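PDB 7MX5: Tol-Pal system protein TolB from Acinetobacter baumannii, which probably acts as the periplasmic component of the Tol-Pal system, which takes part in outer membrane invagination during cell division and in keeping that membrane intact. Local coordinates for residues Glu148-Gln153 with Arg169-Ser174. Numbering follows the deposited sequence.
Sequences ERYTLQ and RDPILS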
loop_
_atom_site.group_PDB
_atom_site.type_symbol
_atom_site.label_atom_id
_atom_site.label_comp_id
_atom_site.label_asym_id
_atom_site.label_seq_id
_atom_site.Cartn_x
_atom_site.Cartn_y
_atom_site.Cartn_z
ATOM N N GLU A 148 -15.374 1.393 -20.363
ATOM C CA GLU A 148 -14.314 1.470 -19.366
ATOM C C GLU A 148 -14.162 0.128 -18.664
ATOM O O GLU A 148 -14.326 0.037 -17.443
ATOM C CB GLU A 148 -14.593 2.575 -18.346
ATOM C CG GLU A 148 -15.212 3.834 -18.926
ATOM C CD GLU A 148 -15.604 4.830 -17.851
ATOM O OE1 GLU A 148 -14.728 5.211 -17.046
ATOM O OE2 GLU A 148 -16.786 5.229 -17.810
ATOM N N ARG A 149 -13.856 -0.920 -19.434
ATOM C CA ARG A 149 -13.720 -2.254 -18.858
ATOM C C ARG A 149 -12.593 -2.300 -17.834
ATOM O O ARG A 149 -12.705 -2.973 -16.804
ATOM C CB ARG A 149 -13.485 -3.279 -19.967
ATOM C CG ARG A 149 -13.918 -4.690 -19.615
ATOM C CD ARG A 149 -13.496 -5.674 -20.693
ATOM N NE ARG A 149 -14.304 -5.538 -21.900
ATOM C CZ ARG A 149 -15.402 -6.237 -22.149
ATOM N NH1 ARG A 149 -15.854 -7.142 -21.295
ATOM N NH2 ARG A 149 -16.064 -6.024 -23.283
ATOM N N TYR A 150 -11.501 -1.588 -18.100
ATOM C CA TYR A 150 -10.370 -1.505 -17.188
ATOM C C TYR A 150 -10.062 -0.040 -16.929
ATOM O O TYR A 150 -9.977 0.754 -17.872
ATOM C CB TYR A 150 -9.138 -2.215 -17.758
ATOM C CG TYR A 150 -9.323 -3.700 -17.979
ATOM C CD1 TYR A 150 -9.953 -4.179 -19.121
ATOM C CD2 TYR A 150 -8.858 -4.624 -17.052
ATOM C CE1 TYR A 150 -10.121 -5.535 -19.331
ATOM C CE2 TYR A 150 -9.020 -5.982 -17.254
ATOM C CZ TYR A 150 -9.653 -6.432 -18.395
ATOM O OH TYR A 150 -9.817 -7.783 -18.600
ATOM N N THR A 151 -9.898 0.318 -15.658
ATOM C CA THR A 151 -9.613 1.691 -15.262
ATOM C C THR A 151 -8.486 1.686 -14.242
ATOM O O THR A 151 -8.636 1.123 -13.152
ATOM C CB THR A 151 -10.855 2.373 -14.683
ATOM O OG1 THR A 151 -11.885 2.423 -15.678
ATOM C CG2 THR A 151 -10.524 3.787 -14.235
ATOM N N LEU A 152 -7.364 2.305 -14.596
ATOM C CA LEU A 152 -6.246 2.471 -13.677
ATOM C C LEU A 152 -6.483 3.723 -12.841
ATOM O O LEU A 152 -6.608 4.825 -13.386
ATOM C CB LEU A 152 -4.925 2.569 -14.436
ATOM C CG LEU A 152 -3.680 2.814 -13.581
ATOM C CD1 LEU A 152 -3.612 1.835 -12.420
ATOM C CD2 LEU A 152 -2.429 2.723 -14.429
ATOM N N GLN A 153 -6.544 3.552 -11.523
ATOM C CA GLN A 153 -6.840 4.644 -10.611
ATOM C C GLN A 153 -5.796 4.706 -9.508
ATOM O O GLN A 153 -5.164 3.702 -9.167
ATOM C CB GLN A 153 -8.232 4.492 -9.985
ATOM C CG GLN A 153 -9.377 4.863 -10.905
ATOM C CD GLN A 153 -10.620 5.276 -10.143
ATOM O OE1 GLN A 153 -10.841 4.843 -9.010
ATOM N NE2 GLN A 153 -11.440 6.118 -10.761
ATOM N N ARG A 169 -11.066 -0.048 -22.900
ATOM C CA ARG A 169 -11.849 -1.247 -23.160
ATOM C C ARG A 169 -10.992 -2.503 -23.219
ATOM O O ARG A 169 -11.520 -3.584 -23.505
ATOM C CB ARG A 169 -12.624 -1.093 -24.472
ATOM C CG ARG A 169 -13.372 0.221 -24.592
ATOM C CD ARG A 169 -13.443 0.723 -26.022
ATOM N NE ARG A 169 -13.768 2.143 -26.065
ATOM C CZ ARG A 169 -14.943 2.631 -26.443
ATOM N NH1 ARG A 169 -15.929 1.837 -26.826
ATOM N NH2 ARG A 169 -15.133 3.947 -26.431
ATOM N N ASP A 170 -9.699 -2.387 -22.957
ATOM C CA ASP A 170 -8.739 -3.469 -23.072
ATOM C C ASP A 170 -7.972 -3.607 -21.767
ATOM O O ASP A 170 -7.906 -2.660 -20.975
ATOM C CB ASP A 170 -7.773 -3.210 -24.237
ATOM C CG ASP A 170 -8.462 -3.268 -25.587
ATOM O OD1 ASP A 170 -8.874 -4.374 -25.997
ATOM O OD2 ASP A 170 -8.601 -2.208 -26.234
ATOM N N PRO A 171 -7.394 -4.782 -21.506
ATOM C CA PRO A 171 -6.755 -5.025 -20.204
ATOM C C PRO A 171 -5.682 -4.000 -19.864
ATOM O O PRO A 171 -4.845 -3.645 -20.695
ATOM C CB PRO A 171 -6.155 -6.427 -20.360
ATOM C CG PRO A 171 -6.946 -7.081 -21.429
ATOM C CD PRO A 171 -7.560 -6.020 -22.290
ATOM N N ILE A 172 -5.726 -3.523 -18.621
ATOM C CA ILE A 172 -4.656 -2.739 -18.013
ATOM C C ILE A 172 -4.188 -3.510 -16.788
ATOM O O ILE A 172 -4.982 -3.769 -15.875
ATOM C CB ILE A 172 -5.118 -1.325 -17.631
ATOM C CG1 ILE A 172 -5.427 -0.502 -18.883
ATOM C CG2 ILE A 172 -4.062 -0.631 -16.783
ATOM C CD1 ILE A 172 -6.112 0.816 -18.588
ATOM N N LEU A 173 -2.909 -3.883 -16.767
ATOM C CA LEU A 173 -2.398 -4.806 -15.764
ATOM C C LEU A 173 -1.151 -4.256 -15.088
ATOM O O LEU A 173 -0.392 -3.479 -15.673
ATOM C CB LEU A 173 -2.070 -6.176 -16.379
ATOM C CG LEU A 173 -3.049 -6.748 -17.407
ATOM C CD1 LEU A 173 -2.405 -7.891 -18.173
ATOM C CD2 LEU A 173 -4.330 -7.206 -16.731
ATOM N N SER A 174 -0.960 -4.678 -13.837
ATOM C CA SER A 174 0.267 -4.521 -13.063
ATOM C C SER A 174 0.733 -3.074 -12.953
ATOM O O SER A 174 1.737 -2.699 -13.573
ATOM C CB SER A 174 1.379 -5.375 -13.676
ATOM O OG SER A 174 0.972 -6.726 -13.800
#
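The backbones of R149-L152 and R169-I172 run in roughly the same direction, 37° apart, and come nearest where the CA atoms of R149 and R169 lie 4.8 Å from each other. This is a junction between neighbouring blades of the TolB beta-propeller: strand 150-156 belongs to one four-stranded antiparallel sheet, strand 163-168 is an outermost strand of that sheet, and the chain then passes through R169-P171 into strand 172-177, the first of the next sheet. A classic beta bulge, in which R149 and Y150 sit together opposite S168 of strand 163-168, marks this end of strand 150-156.

Y150 makes the largest share of the contact. One face of its ring covers P171 CA in a CH-pi contact, 3.4 Å from the ring centroid and only 9° off the normal, while D170 O approaches Y150 CD1 obliquely at 3.2 Å. With CG anti to the carbonyl carbon (chi1 -62°), the ring is directed across to the R169-P171 linker; the pyrrolidine continues on the same face toward the CE1 edge, P171 CD lying 3.9 Å from Y150 CE1. F189, from a loop of the second blade, also touches P171, while R141 of strand 135-141 packs against Y150.

Deeper in, buried I172 continues the apolar seam. Its CB meets Y150 CB at 4.1 Å, and I172 also packs on L166 of strand 163-168. The two branches of I172 divide between neighbours: CD1 at the end of the longer one comes within 3.9 Å of Y150 O, whereas methyl CG2 rests 4.1 Å from L152 CB.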